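PDB 4AAZ: flower-specific defensin from Nicotiana alata, which defends the plant against infection, inhibiting the growth of fungi such as Fusarium oxysporum and Botrytis cinerea and retarding the growth of Helicoverpa insect pests. Local coordinates for residues A[2-10]-A[23-33]. Residues are numbered along the deposited sequence; the frame is centred on the assembly and turned at random. Where two conformers were deposited one is given.
Sequences ECKTESNTF and ACISEKFTDGH. With EDO (1,2-ethanediol), chain C.
The backbones of Phe-10 and Ala-23 come within 5.5 Å, CA to CA, where the loop after strand 2-6 passes the end of helix 17-26, and diverge to 9.7 Å between the CA atoms of Glu-2 and Thr-30. The carboxylate of Glu-27, carried on an extended chain, grips the loop. Its OE1 takes an almost straight bond from Asn-8 N (2.9 Å, 167°) on the syn side; OE2 accepts three donors: Ser-7 OG on its syn side (2.7 Å), Thr-9 OG1 on the anti side, tilted from the plane (2.7 Å), and Thr-9 N from above the carboxylate plane. Four donors on one carboxylate would probably favour its ionised form. Ser-7 OG, turned anti to its own N (chi1 173°), also accepts from Phe-10 N, closing an ST motif. Beside it Ala-23 CB packs 3.9 Å from Phe-10 CB, near the plane of the phenyl ring at its edge. Further along, Thr-5 CB rests 3.8 Å from Phe-29 CE2, while two waters link Glu-2 to Thr-30 and another joins Lys-4 NZ to His-33 NE2. Strand 41-46 runs between strands 2-6 and 31-34 in the cysteine-stabilised alpha-beta fold of plant defensins; the Cys-24–Cys-43 disulfide ties the helix to that central strand, and Lys-45 makes a cation-pi contact with Phe-29.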
loop_
_atom_site.group_PDB
_atom_site.type_symbol
_atom_site.label_atom_id
_atom_site.label_comp_id
_atom_site.label_asym_id
_atom_site.label_seq_id
_atom_site.Cartn_x
_atom_site.Cartn_y
_atom_site.Cartn_z
ATOM N N GLU A 2 -12.965 0.385 -4.923
ATOM C CA GLU A 2 -11.690 -0.223 -4.570
ATOM C C GLU A 2 -11.661 -0.446 -3.087
ATOM O O GLU A 2 -12.364 0.238 -2.319
ATOM C CB GLU A 2 -10.488 0.610 -5.047
ATOM C CG GLU A 2 -10.539 0.851 -6.540
ATOM C CD GLU A 2 -9.214 0.979 -7.209
ATOM O OE1 GLU A 2 -8.227 1.306 -6.525
ATOM O OE2 GLU A 2 -9.184 0.763 -8.444
ATOM N N CYS A 3 -10.892 -1.449 -2.703
ATOM C CA CYS A 3 -10.732 -1.832 -1.315
ATOM C C CYS A 3 -9.291 -1.692 -0.870
ATOM O O CYS A 3 -8.387 -1.961 -1.652
ATOM C CB CYS A 3 -11.142 -3.292 -1.127
ATOM S SG CYS A 3 -12.944 -3.618 -1.129
ATOM N N LYS A 4 -9.103 -1.316 0.393
ATOM C CA LYS A 4 -7.780 -1.118 0.982
ATOM C C LYS A 4 -7.391 -2.321 1.830
ATOM O O LYS A 4 -8.179 -2.812 2.659
ATOM C CB LYS A 4 -7.797 0.139 1.875
ATOM C CG LYS A 4 -8.018 1.405 1.081
ATOM C CD LYS A 4 -8.281 2.632 1.937
ATOM C CE LYS A 4 -8.555 3.898 1.108
ATOM N NZ LYS A 4 -8.825 5.091 1.969
ATOM N N THR A 5 -6.186 -2.813 1.603
ATOM C CA THR A 5 -5.609 -3.921 2.363
ATOM C C THR A 5 -4.166 -3.538 2.684
ATOM O O THR A 5 -3.422 -3.203 1.764
ATOM C CB THR A 5 -5.607 -5.208 1.537
ATOM O OG1 THR A 5 -6.948 -5.524 1.141
ATOM C CG2 THR A 5 -5.026 -6.347 2.333
ATOM N N GLU A 6 -3.758 -3.572 3.952
ATOM C CA GLU A 6 -2.375 -3.266 4.293
ATOM C C GLU A 6 -1.426 -4.184 3.561
ATOM O O GLU A 6 -1.640 -5.405 3.485
ATOM C CB GLU A 6 -2.144 -3.340 5.795
ATOM C CG GLU A 6 -0.775 -2.839 6.210
ATOM C CD GLU A 6 -0.599 -2.588 7.691
ATOM O OE1 GLU A 6 -1.497 -2.960 8.506
ATOM O OE2 GLU A 6 0.458 -2.025 8.069
ATOM N N SER A 7 -0.367 -3.630 3.004
ATOM C CA SER A 7 0.676 -4.424 2.378
ATOM C C SER A 7 1.267 -5.454 3.299
ATOM O O SER A 7 1.614 -5.163 4.448
ATOM C CB SER A 7 1.797 -3.486 1.913
ATOM O OG SER A 7 2.952 -4.199 1.430
ATOM N N ASN A 8 1.451 -6.670 2.779
ATOM C CA ASN A 8 2.075 -7.720 3.581
ATOM C C ASN A 8 3.583 -7.775 3.484
ATOM O O ASN A 8 4.223 -8.416 4.301
ATOM C CB ASN A 8 1.471 -9.056 3.199
ATOM C CG ASN A 8 0.001 -9.146 3.586
ATOM O OD1 ASN A 8 -0.357 -8.809 4.703
ATOM N ND2 ASN A 8 -0.855 -9.601 2.668
ATOM N N THR A 9 4.142 -7.138 2.466
ATOM C CA THR A 9 5.576 -7.179 2.208
ATOM C C THR A 9 6.322 -5.867 2.375
ATOM O O THR A 9 7.540 -5.850 2.360
ATOM C CB THR A 9 5.889 -7.734 0.787
ATOM O OG1 THR A 9 5.589 -6.769 -0.241
ATOM C CG2 THR A 9 5.165 -9.021 0.536
ATOM N N PHE A 10 5.623 -4.745 2.485
ATOM C CA PHE A 10 6.323 -3.465 2.643
ATOM C C PHE A 10 6.941 -3.360 4.030
ATOM O O PHE A 10 6.236 -3.534 5.024
ATOM C CB PHE A 10 5.348 -2.299 2.458
ATOM C CG PHE A 10 5.950 -0.948 2.676
ATOM C CD1 PHE A 10 6.695 -0.328 1.688
ATOM C CD2 PHE A 10 5.752 -0.280 3.864
ATOM C CE1 PHE A 10 7.242 0.914 1.895
ATOM C CE2 PHE A 10 6.282 0.952 4.076
ATOM C CZ PHE A 10 7.030 1.570 3.092
ATOM N N ALA A 23 5.679 -2.293 -3.585
ATOM C CA ALA A 23 5.323 -3.480 -2.815
ATOM C C ALA A 23 3.932 -3.956 -3.144
ATOM O O ALA A 23 3.691 -5.133 -3.357
ATOM C CB ALA A 23 5.454 -3.166 -1.317
ATOM N N CYS A 24 2.980 -3.034 -3.179
ATOM C CA CYS A 24 1.600 -3.390 -3.458
ATOM C C CYS A 24 1.421 -4.004 -4.832
ATOM O O CYS A 24 0.689 -4.981 -5.000
ATOM C CB CYS A 24 0.723 -2.166 -3.269
ATOM S SG CYS A 24 0.571 -1.677 -1.509
ATOM N N ILE A 25 2.083 -3.420 -5.827
ATOM C CA ILE A 25 2.005 -3.978 -7.182
ATOM C C ILE A 25 2.647 -5.371 -7.202
ATOM O O ILE A 25 2.160 -6.279 -7.877
ATOM C CB ILE A 25 2.588 -2.983 -8.222
ATOM C CG1 ILE A 25 1.660 -1.781 -8.283
ATOM C CG2 ILE A 25 2.713 -3.618 -9.588
ATOM C CD1 ILE A 25 2.149 -0.629 -9.159
ATOM N N SER A 26 3.734 -5.565 -6.457
ATOM C CA SER A 26 4.387 -6.872 -6.321
ATOM C C SER A 26 3.432 -7.908 -5.765
ATOM O O SER A 26 3.571 -9.098 -6.042
ATOM C CB SER A 26 5.605 -6.811 -5.390
ATOM O OG SER A 26 6.689 -6.096 -5.944
ATOM N N GLU A 27 2.462 -7.446 -4.957
ATOM C CA GLU A 27 1.470 -8.288 -4.304
ATOM C C GLU A 27 0.170 -8.395 -5.103
ATOM O O GLU A 27 -0.806 -8.931 -4.627
ATOM C CB GLU A 27 1.162 -7.740 -2.914
ATOM C CG GLU A 27 2.313 -7.837 -1.947
ATOM C CD GLU A 27 2.054 -7.144 -0.625
ATOM O OE1 GLU A 27 0.999 -7.382 0.000
ATOM O OE2 GLU A 27 2.920 -6.351 -0.171
ATOM N N LYS A 28 0.194 -7.891 -6.337
ATOM C CA LYS A 28 -0.935 -7.985 -7.272
ATOM C C LYS A 28 -2.094 -7.062 -6.941
ATOM O O LYS A 28 -3.222 -7.293 -7.358
ATOM C CB LYS A 28 -1.382 -9.431 -7.499
ATOM C CG LYS A 28 -0.285 -10.312 -8.068
ATOM C CD LYS A 28 -0.765 -11.761 -8.275
ATOM C CE LYS A 28 0.378 -12.759 -8.129
ATOM N NZ LYS A 28 0.916 -12.819 -6.718
ATOM N N PHE A 29 -1.806 -5.981 -6.229
ATOM C CA PHE A 29 -2.715 -4.866 -6.137
ATOM C C PHE A 29 -2.380 -3.899 -7.258
ATOM O O PHE A 29 -1.394 -4.064 -7.967
ATOM C CB PHE A 29 -2.596 -4.205 -4.765
ATOM C CG PHE A 29 -3.017 -5.084 -3.612
ATOM C CD1 PHE A 29 -2.090 -5.902 -2.986
ATOM C CD2 PHE A 29 -4.328 -5.069 -3.152
ATOM C CE1 PHE A 29 -2.448 -6.698 -1.940
ATOM C CE2 PHE A 29 -4.710 -5.862 -2.087
ATOM C CZ PHE A 29 -3.775 -6.689 -1.483
ATOM N N THR A 30 -3.190 -2.862 -7.426
ATOM C CA THR A 30 -2.964 -1.926 -8.504
ATOM C C THR A 30 -2.307 -0.621 -8.042
ATOM O O THR A 30 -1.821 0.140 -8.874
ATOM C CB THR A 30 -4.235 -1.637 -9.314
ATOM O OG1 THR A 30 -5.263 -1.182 -8.450
ATOM C CG2 THR A 30 -4.742 -2.897 -10.003
ATOM N N ASP A 31 -2.293 -0.351 -6.740
ATOM C CA ASP A 31 -1.607 0.822 -6.204
ATOM C C ASP A 31 -1.330 0.600 -4.726
ATOM O O ASP A 31 -1.883 -0.319 -4.098
ATOM C CB ASP A 31 -2.450 2.096 -6.390
ATOM C CG ASP A 31 -1.700 3.370 -6.015
ATOM O OD1 ASP A 31 -0.532 3.505 -6.436
ATOM O OD2 ASP A 31 -2.268 4.255 -5.322
ATOM N N GLY A 32 -0.475 1.454 -4.172
ATOM C CA GLY A 32 -0.302 1.565 -2.743
ATOM C C GLY A 32 -0.109 3.012 -2.366
ATOM O O GLY A 32 0.495 3.766 -3.109
ATOM N N HIS A 33 -0.616 3.404 -1.198
ATOM C CA HIS A 33 -0.423 4.734 -0.659
ATOM C C HIS A 33 -0.169 4.657 0.837
ATOM O O HIS A 33 -0.437 3.621 1.480
ATOM C CB HIS A 33 -1.644 5.611 -0.937
ATOM C CG HIS A 33 -2.856 5.178 -0.177
ATOM N ND1 HIS A 33 -3.622 4.103 -0.570
ATOM C CD2 HIS A 33 -3.413 5.644 0.964
ATOM C CE1 HIS A 33 -4.597 3.921 0.302
ATOM N NE2 HIS A 33 -4.497 4.843 1.239
HETATM C C1 EDO C . -1.264 6.754 -9.732
HETATM O O1 EDO C . -1.255 6.337 -11.125
HETATM C C2 EDO C . -1.481 5.560 -8.809
HETATM O O2 EDO C . -0.313 4.747 -8.816
HETATM O O HOH W 1 -5.706 1.083 -6.915
HETATM O O HOH W 2 -7.359 -0.195 -9.948
HETATM O O HOH W 3 -6.387 5.696 3.022
HETATM O O HOH W 4 -0.242 -9.756 -0.188
#